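Local coordinates for amyloid beta A4 protein-binding family B member 1 (Homo sapiens, PDB 2HO2) that binds proline-rich peptides, such as one from hMena, through its WW domain, as an adaptor probably linking polyproline-containing partners to the amyloid precursor protein, at residues R10-T14 with S15-Y19. Sequence-based numbering, arbitrary orientation.
Sequences RVQDT and SGTYY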
# COMPACT_ATOMS: atom_id res chain seq x y z
N ARG A 10 -2.67 -0.28 -3.91
CA ARG A 10 -1.53 -1.03 -4.36
C ARG A 10 -0.41 -0.09 -4.83
O ARG A 10 -0.64 0.83 -5.61
CB ARG A 10 -2.01 -1.92 -5.54
CG ARG A 10 -1.31 -3.09 -5.80
CD ARG A 10 -2.06 -3.86 -6.96
NE ARG A 10 -3.08 -4.84 -6.54
CZ ARG A 10 -4.40 -4.71 -6.61
NH1 ARG A 10 -5.01 -3.60 -7.05
NH2 ARG A 10 -5.14 -5.70 -6.17
N VAL A 11 0.79 -0.32 -4.35
CA VAL A 11 1.99 0.46 -4.68
C VAL A 11 2.98 -0.46 -5.37
O VAL A 11 3.27 -1.52 -4.86
CB VAL A 11 2.61 1.10 -3.42
CG1 VAL A 11 3.79 1.95 -3.80
CG2 VAL A 11 1.52 1.92 -2.68
N GLN A 12 3.52 -0.08 -6.52
CA GLN A 12 4.62 -0.89 -7.13
C GLN A 12 6.06 -0.42 -6.78
O GLN A 12 6.37 0.78 -6.75
CB GLN A 12 4.47 -1.03 -8.62
CG GLN A 12 3.02 -1.44 -9.01
CD GLN A 12 2.91 -2.12 -10.42
OE1 GLN A 12 3.91 -2.46 -11.07
NE2 GLN A 12 1.67 -2.32 -10.87
N ASP A 13 6.96 -1.29 -6.35
CA ASP A 13 8.34 -0.81 -6.27
C ASP A 13 9.17 -1.80 -7.03
O ASP A 13 8.58 -2.65 -7.68
CB ASP A 13 8.80 -0.53 -4.85
CG ASP A 13 9.15 -1.76 -4.08
OD1 ASP A 13 8.96 -2.88 -4.57
OD2 ASP A 13 9.66 -1.56 -2.96
N THR A 14 10.50 -1.70 -6.96
CA THR A 14 11.35 -2.51 -7.81
C THR A 14 11.23 -3.99 -7.52
O THR A 14 11.30 -4.82 -8.44
CB THR A 14 12.83 -2.00 -7.78
OG1 THR A 14 13.34 -2.05 -6.45
CG2 THR A 14 12.90 -0.58 -8.28
N SER A 15 10.93 -4.33 -6.27
CA SER A 15 10.91 -5.74 -5.85
C SER A 15 9.53 -6.38 -5.96
O SER A 15 9.39 -7.62 -6.02
CB SER A 15 11.44 -5.88 -4.43
OG SER A 15 12.78 -5.40 -4.36
N GLY A 16 8.52 -5.53 -6.03
CA GLY A 16 7.20 -6.00 -6.25
C GLY A 16 6.19 -5.00 -5.75
O GLY A 16 6.44 -3.83 -5.54
N THR A 17 5.02 -5.54 -5.61
CA THR A 17 3.86 -4.74 -5.25
C THR A 17 3.57 -4.89 -3.80
O THR A 17 3.56 -6.02 -3.28
CB THR A 17 2.73 -5.29 -6.07
OG1 THR A 17 3.07 -5.09 -7.47
CG2 THR A 17 1.41 -4.70 -5.66
N TYR A 18 3.33 -3.77 -3.10
CA TYR A 18 2.88 -3.81 -1.73
C TYR A 18 1.62 -2.98 -1.61
O TYR A 18 1.10 -2.45 -2.57
CB TYR A 18 3.98 -3.36 -0.77
CG TYR A 18 4.43 -1.91 -0.88
CD1 TYR A 18 5.34 -1.52 -1.83
CD2 TYR A 18 3.92 -0.96 -0.03
CE1 TYR A 18 5.82 -0.23 -1.87
CE2 TYR A 18 4.39 0.31 -0.03
CZ TYR A 18 5.34 0.68 -0.96
OH TYR A 18 5.85 1.98 -1.02
N TYR A 19 1.14 -2.88 -0.37
CA TYR A 19 -0.15 -2.27 -0.09
C TYR A 19 -0.03 -1.19 0.96
O TYR A 19 0.68 -1.36 1.95
CB TYR A 19 -1.15 -3.34 0.32
CG TYR A 19 -1.27 -4.43 -0.70
CD1 TYR A 19 -2.11 -4.33 -1.77
CD2 TYR A 19 -0.43 -5.54 -0.65
CE1 TYR A 19 -2.14 -5.29 -2.74
CE2 TYR A 19 -0.45 -6.50 -1.66
CZ TYR A 19 -1.31 -6.38 -2.69
OH TYR A 19 -1.38 -7.35 -3.66
O HOH W 1 -2.13 -7.63 -6.40
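Tyr-18 CG stands between its backbone N and carbonyl carbon (chi1 65°), which brings the ring over the neighbouring strand, and Val-11 CG1 points away from its own N (chi1 -177°), toward the ring's hydroxyl end. Val-11 CB sits over one ring face, 3.8 Å from the Tyr-18 ring centroid, as a CH-pi contact; CG1 lies 3.5 Å from Tyr-18 CZ. Beneath them the pair is antiparallel and hydrogen-bonded: Val-11 N gives a nearly straight 2.8 Å bond to Tyr-18 O, and Tyr-18 N returns one to Val-11 O. At the turn, Asp-13 N bonds Gly-16 O at 2.7 Å. Asp-13 OD1 accepts two backbone N-H groups: Ser-15 N at 3.0 Å from above the carboxylate plane, an Asx turn, and Gly-16 N at 3.1 Å nearly along the C-O direction. On the other sheet face, Arg-10 lies alongside Tyr-19, and one water joins Arg-10 NE to Tyr-19 OH; the guanidinium also forms a salt bridge with Asp-3. Val-11, Asp-13 and Tyr-18 pack on apolar side chains of the bound peptide, whose backbone Tyr-18 OH hydrogen-bonds; an alanine here, with neither ring nor hydroxyl, is likely to leave that backbone without this partner and Val-11 without its aromatic cover. The hairpin joins edge strand 8-12 to central strand 17-21 of the three-stranded WW sheet, where Tyr-19 pairs through its backbone with Gln-28 of strand 26-28.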